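PDB 6T5L: subclass B1 metallo-beta-lactamase from Myroides odoratimimus, which probably hydrolyses beta-lactam antibiotics, including carbapenems, at an active site holding two zinc ions. Local coordinates for residues A[69-74]-A[105-110]; A[92-97]-A[113-118]. All coordinates share one frame; numbering follows the deposited sequence.

Interaction 1: residues A[69-74]-A[105-110]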
loop_
_atom_site.group_PDB
_atom_site.type_symbol
_atom_site.label_atom_id
_atom_site.label_comp_id
_atom_site.label_asym_id
_atom_site.label_seq_id
_atom_site.Cartn_x
_atom_site.Cartn_y
_atom_site.Cartn_z
ATOM N N THR A 69 5.464 -3.368 8.566
ATOM C CA THR A 69 4.642 -3.263 9.766
ATOM C C THR A 69 5.385 -2.641 10.945
ATOM O O THR A 69 4.734 -2.163 11.889
ATOM C CB THR A 69 4.116 -4.654 10.187
ATOM O OG1 THR A 69 5.186 -5.598 10.176
ATOM C CG2 THR A 69 3.014 -5.137 9.237
ATOM N N ASP A 70 6.721 -2.632 10.941
ATOM C CA ASP A 70 7.419 -2.016 12.056
ATOM C C ASP A 70 8.758 -1.433 11.605
ATOM O O ASP A 70 9.154 -1.539 10.431
ATOM C CB ASP A 70 7.607 -3.026 13.188
ATOM C CG ASP A 70 8.430 -4.207 12.764
ATOM O OD1 ASP A 70 9.082 -4.118 11.710
ATOM O OD2 ASP A 70 8.404 -5.241 13.452
ATOM N N ASP A 71 9.470 -0.844 12.583
ATOM C CA ASP A 71 10.716 -0.146 12.269
ATOM C C ASP A 71 11.754 -1.120 11.712
ATOM O O ASP A 71 12.405 -0.816 10.714
ATOM C CB ASP A 71 11.283 0.616 13.499
ATOM C CG ASP A 71 10.620 1.994 13.708
ATOM O OD1 ASP A 71 9.827 2.436 12.864
ATOM O OD2 ASP A 71 10.935 2.662 14.719
ATOM N N LYS A 72 11.910 -2.310 12.296
ATOM C CA LYS A 72 13.022 -3.147 11.827
ATOM C C LYS A 72 12.756 -3.736 10.440
ATOM O O LYS A 72 13.709 -3.887 9.662
ATOM C CB LYS A 72 13.375 -4.256 12.821
ATOM C CG LYS A 72 12.422 -5.435 12.889
ATOM C CD LYS A 72 12.865 -6.406 14.023
ATOM C CE LYS A 72 11.684 -6.968 14.804
ATOM N NZ LYS A 72 11.018 -8.037 14.059
ATOM N N SER A 73 11.485 -4.037 10.104
ATOM C CA SER A 73 11.131 -4.504 8.767
ATOM C C SER A 73 11.346 -3.394 7.740
ATOM O O SER A 73 11.860 -3.636 6.622
ATOM C CB SER A 73 9.662 -4.963 8.729
ATOM O OG SER A 73 9.462 -6.130 9.525
ATOM N N SER A 74 10.925 -2.175 8.113
ATOM C CA SER A 74 11.092 -1.002 7.274
ATOM C C SER A 74 12.574 -0.725 6.999
ATOM O O SER A 74 12.953 -0.420 5.860
ATOM C CB SER A 74 10.432 0.205 7.954
ATOM O OG SER A 74 9.017 0.090 8.018
ATOM N N ILE A 105 6.847 4.125 10.156
ATOM C CA ILE A 105 6.974 5.494 9.691
ATOM C C ILE A 105 8.233 6.165 10.251
ATOM O O ILE A 105 8.931 6.889 9.527
ATOM C CB ILE A 105 5.707 6.287 10.003
ATOM C CG1 ILE A 105 5.786 7.733 9.451
ATOM C CG2 ILE A 105 5.495 6.432 11.535
ATOM C CD1 ILE A 105 5.824 7.867 7.928
ATOM N N THR A 106 8.550 5.937 11.526
ATOM C CA THR A 106 9.739 6.574 12.133
ATOM C C THR A 106 11.001 6.246 11.338
ATOM O O THR A 106 11.894 7.090 11.157
ATOM C CB THR A 106 9.907 6.119 13.587
ATOM O OG1 THR A 106 8.786 6.550 14.414
ATOM C CG2 THR A 106 11.215 6.694 14.192
ATOM N N GLU A 107 11.105 5.018 10.854
ATOM C CA GLU A 107 12.334 4.632 10.194
ATOM C C GLU A 107 12.454 5.336 8.847
ATOM O O GLU A 107 13.543 5.769 8.451
ATOM C CB GLU A 107 12.350 3.113 10.090
ATOM C CG GLU A 107 13.620 2.553 9.706
ATOM C CD GLU A 107 14.718 2.798 10.726
ATOM O OE1 GLU A 107 14.619 2.391 11.877
ATOM O OE2 GLU A 107 15.673 3.456 10.326
ATOM N N PHE A 108 11.325 5.509 8.160
ATOM C CA PHE A 108 11.308 6.257 6.901
ATOM C C PHE A 108 11.616 7.722 7.154
ATOM O O PHE A 108 12.419 8.353 6.426
ATOM C CB PHE A 108 9.942 6.137 6.197
ATOM C CG PHE A 108 9.770 4.859 5.426
ATOM C CD1 PHE A 108 9.506 3.686 6.098
ATOM C CD2 PHE A 108 9.845 4.823 4.004
ATOM C CE1 PHE A 108 9.368 2.481 5.404
ATOM C CE2 PHE A 108 9.713 3.575 3.316
ATOM C CZ PHE A 108 9.477 2.451 3.991
ATOM N N GLU A 109 11.003 8.290 8.180
ATOM C CA GLU A 109 11.258 9.709 8.470
ATOM C C GLU A 109 12.742 9.947 8.822
ATOM O O GLU A 109 13.323 10.983 8.449
ATOM C CB GLU A 109 10.333 10.185 9.590
ATOM C CG GLU A 109 8.862 10.173 9.215
ATOM C CD GLU A 109 7.978 10.811 10.285
ATOM O OE1 GLU A 109 8.096 10.398 11.444
ATOM O OE2 GLU A 109 7.162 11.711 9.974
ATOM N N ASN A 110 13.383 8.967 9.461
ATOM C CA ASN A 110 14.779 9.093 9.840
ATOM C C ASN A 110 15.716 8.973 8.664
ATOM O O ASN A 110 16.871 9.401 8.772
ATOM C CB ASN A 110 15.154 8.055 10.867
ATOM C CG ASN A 110 14.643 8.418 12.263
ATOM O OD1 ASN A 110 14.051 9.484 12.457
ATOM N ND2 ASN A 110 14.792 7.508 13.206
HETATM O O HOH W 1 7.402 3.731 13.297
#
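Asp71 and Ser74, in the first turn of helix 71-83, meet Thr106, Glu107 and Phe108 of helix 105-110, a contact between the starts of two helices in the metallo-beta-lactamase fold. Asp70 is the N-cap of the first helix: its OD1 accepts from Ser73 N at 2.9 Å, nearly in line with the CG-OD1 bond. Asp71 then carries much of the contact. With CG beside its own backbone N (chi1 -82°), its carboxylate swings toward the opening turn of helix 105-110, OD1 stopping 3.5 Å from Glu107 N without a direct hydrogen bond. Instead, a water donates to Asp71 OD1 at 2.8 Å and accepts from Thr106 N, so the link to this amino end is water-mediated. A carboxylate placed here is probably stabilised by the helix dipole, which may offset the nearby like charge of Glu107. The two carboxylates stand almost perpendicular, 83° apart, with Asp71 OD2 4.7 Å from Glu107 OE1. Thr106 CB sits in front of the open end of the Asp71 carboxylate, equally far from OD1 and OD2, while the CG of Glu107 rests 3.7 Å from Asp71 O. One turn on, Ser74 points toward the second helix but turns its hydroxyl back to its own: OG donates to Asp70 O at 2.9 Å from above the carbonyl plane, and Ser74 N grips the same oxygen. The serine hydroxyl meets the Phe108 ring, which also touches Ile78 and Leu92, at its edge, with Phe108 CE1 3.6 Å from Ser74 OG.

Interaction 2: residues A[92-97]-A[113-118]. With ZN (zinc ion), chain C.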
loop_
_atom_site.group_PDB
_atom_site.type_symbol
_atom_site.label_atom_id
_atom_site.label_comp_id
_atom_site.label_asym_id
_atom_site.label_seq_id
_atom_site.Cartn_x
_atom_site.Cartn_y
_atom_site.Cartn_z
ATOM N N LEU A 92 6.974 8.080 0.346
ATOM C CA LEU A 92 6.177 7.058 0.996
ATOM C C LEU A 92 4.710 7.486 0.974
ATOM O O LEU A 92 4.372 8.628 1.327
ATOM C CB LEU A 92 6.646 6.861 2.428
ATOM C CG LEU A 92 5.722 6.035 3.288
ATOM C CD1 LEU A 92 5.751 4.591 2.972
ATOM C CD2 LEU A 92 6.217 6.312 4.723
ATOM N N ILE A 93 3.823 6.571 0.548
ATOM C CA ILE A 93 2.406 6.824 0.529
ATOM C C ILE A 93 1.727 5.789 1.391
ATOM O O ILE A 93 1.442 4.677 0.959
ATOM C CB ILE A 93 1.814 6.795 -0.907
ATOM C CG1 ILE A 93 2.566 7.781 -1.803
ATOM C CG2 ILE A 93 0.325 7.052 -0.835
ATOM C CD1 ILE A 93 2.472 7.496 -3.240
ATOM N N PRO A 94 1.371 6.142 2.628
ATOM C CA PRO A 94 0.523 5.242 3.417
ATOM C C PRO A 94 -0.913 5.291 2.906
ATOM O O PRO A 94 -1.472 6.372 2.761
ATOM C CB PRO A 94 0.630 5.792 4.841
ATOM C CG PRO A 94 1.389 7.090 4.763
ATOM C CD PRO A 94 1.627 7.420 3.293
ATOM N N THR A 95 -1.521 4.126 2.663
ATOM C CA THR A 95 -2.794 4.085 1.936
ATOM C C THR A 95 -3.992 4.236 2.870
ATOM O O THR A 95 -5.098 4.479 2.365
ATOM C CB THR A 95 -2.946 2.788 1.089
ATOM O OG1 THR A 95 -2.920 1.632 1.940
ATOM C CG2 THR A 95 -1.863 2.740 0.035
ATOM N N HIS A 96 -3.796 4.040 4.195
ATOM C CA HIS A 96 -4.728 4.464 5.250
ATOM C C HIS A 96 -3.991 4.519 6.601
ATOM O O HIS A 96 -2.770 4.353 6.689
ATOM C CB HIS A 96 -6.029 3.597 5.322
ATOM C CG HIS A 96 -5.841 2.144 5.666
ATOM N ND1 HIS A 96 -5.371 1.236 4.750
ATOM C CD2 HIS A 96 -6.214 1.410 6.759
ATOM C CE1 HIS A 96 -5.381 0.022 5.299
ATOM N NE2 HIS A 96 -5.862 0.108 6.527
ATOM N N PHE A 97 -4.740 4.787 7.662
ATOM C CA PHE A 97 -4.138 5.190 8.934
ATOM C C PHE A 97 -3.804 4.008 9.851
ATOM O O PHE A 97 -3.253 4.226 10.922
ATOM C CB PHE A 97 -5.066 6.170 9.665
ATOM C CG PHE A 97 -6.293 5.525 10.243
ATOM C CD1 PHE A 97 -7.408 5.256 9.466
ATOM C CD2 PHE A 97 -6.339 5.218 11.595
ATOM C CE1 PHE A 97 -8.563 4.645 10.040
ATOM C CE2 PHE A 97 -7.486 4.636 12.174
ATOM C CZ PHE A 97 -8.573 4.333 11.408
ATOM N N ILE A 113 12.771 10.338 3.998
ATOM C CA ILE A 113 11.888 9.988 2.884
ATOM C C ILE A 113 10.607 10.792 3.009
ATOM O O ILE A 113 9.879 10.670 3.998
ATOM C CB ILE A 113 11.580 8.490 2.866
ATOM C CG1 ILE A 113 12.895 7.696 2.629
ATOM C CG2 ILE A 113 10.585 8.150 1.767
ATOM C CD1 ILE A 113 12.807 6.242 3.087
ATOM N N GLN A 114 10.340 11.641 2.029
ATOM C CA GLN A 114 9.115 12.432 2.044
ATOM C C GLN A 114 7.872 11.537 2.115
ATOM O O GLN A 114 7.719 10.585 1.347
ATOM C CB GLN A 114 9.031 13.307 0.803
ATOM C CG GLN A 114 7.854 14.251 0.813
ATOM C CD GLN A 114 7.895 15.189 2.023
ATOM O OE1 GLN A 114 8.862 15.917 2.215
ATOM N NE2 GLN A 114 6.826 15.194 2.817
ATOM N N THR A 115 6.995 11.853 3.061
ATOM C CA THR A 115 5.684 11.242 3.178
ATOM C C THR A 115 4.651 12.026 2.376
ATOM O O THR A 115 4.590 13.256 2.470
ATOM C CB THR A 115 5.261 11.208 4.651
ATOM O OG1 THR A 115 6.234 10.441 5.344
ATOM C CG2 THR A 115 3.918 10.560 4.833
ATOM N N TYR A 116 3.838 11.308 1.621
ATOM C CA TYR A 116 2.711 11.881 0.885
ATOM C C TYR A 116 1.437 11.214 1.361
ATOM O O TYR A 116 1.320 9.991 1.262
ATOM C CB TYR A 116 2.853 11.640 -0.612
ATOM C CG TYR A 116 4.002 12.356 -1.275
ATOM C CD1 TYR A 116 5.251 11.804 -1.252
ATOM C CD2 TYR A 116 3.839 13.593 -1.893
ATOM C CE1 TYR A 116 6.322 12.409 -1.844
ATOM C CE2 TYR A 116 4.910 14.221 -2.490
ATOM C CZ TYR A 116 6.160 13.601 -2.450
ATOM O OH TYR A 116 7.285 14.120 -3.035
ATOM N N VAL A 117 0.487 11.980 1.888
ATOM C CA VAL A 117 -0.666 11.350 2.518
ATOM C C VAL A 117 -1.891 12.223 2.347
ATOM O O VAL A 117 -1.812 13.461 2.177
ATOM C CB VAL A 117 -0.347 11.053 4.010
ATOM C CG1 VAL A 117 0.121 12.329 4.701
ATOM C CG2 VAL A 117 -1.544 10.414 4.759
ATOM N N SER A 118 -3.029 11.565 2.331
ATOM C CA SER A 118 -4.259 12.284 2.104
ATOM C C SER A 118 -4.643 13.022 3.376
ATOM O O SER A 118 -4.276 12.634 4.495
ATOM C CB SER A 118 -5.389 11.320 1.694
ATOM O OG SER A 118 -6.058 10.778 2.815
HETATM ZN ZN ZN C . -6.647 -1.245 7.835
HETATM O O HOH W 2 -3.337 8.474 2.407
HETATM O O HOH W 3 -5.741 -2.122 7.733
#
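The Tyr116 ring turns an edge toward Leu92 O, which lies near the ring plane, 4.2 Å from CD1. The other flat group, the His96 imidazole, is directed away from 113-118 and binds zinc at its edge through NE2 at 2.0 Å; His98 and His161 bind the same ion, their rings meeting that of His96 steeply. His96 opens the HxHxD zinc motif in the loop just after strand 88-93. The backbones pair as in parallel strands joined by a helical crossover, through a single bridge between Leu92 and Thr115. Leu92 N donates to Gln114 O at 2.8 Å, and Tyr116 N returns an almost straight bond to Leu92 O (2.7 Å, 176°). The Leu92 and Thr115 side chains run alongside one another in the same direction, both touching Ile105 of helix 105-110. Ile93 crosses Tyr116 at an angle, its CG1 4.0 Å from Tyr116 CB. Pro94 ends the pairing: it has no N-H to give to Tyr116 O, the next acceptor in the parallel pattern, and its CD sits 3.3 Å from that oxygen instead. Beyond it the two segments separate, and a water spans the gap, donating to Pro94 O and accepting from Ser118 N at 3.1 Å.

In the fold
From the N terminus the segments come in the order 69-74, 92-97, 105-110 and 113-118, so the two contacts cross rather than nest. Interaction 1 closes a loop of 30 residues, made of the rest of helix 71-83, strand 88-93 and the zinc-binding turn; interaction 2 closes one of 15, which carries His98, Asp100 and helix 105-110. This helix is shared ground: it meets the start of helix 71-83 on one side and lies on the strand pair of interaction 2 with Ile105 and Phe108, both packed against Leu92 CD2. Interaction 2 ties edge strand 88-93 to strand 116-118, which pairs with 137-139, and interaction 1 fastens helix 71-83 to the helix over that junction.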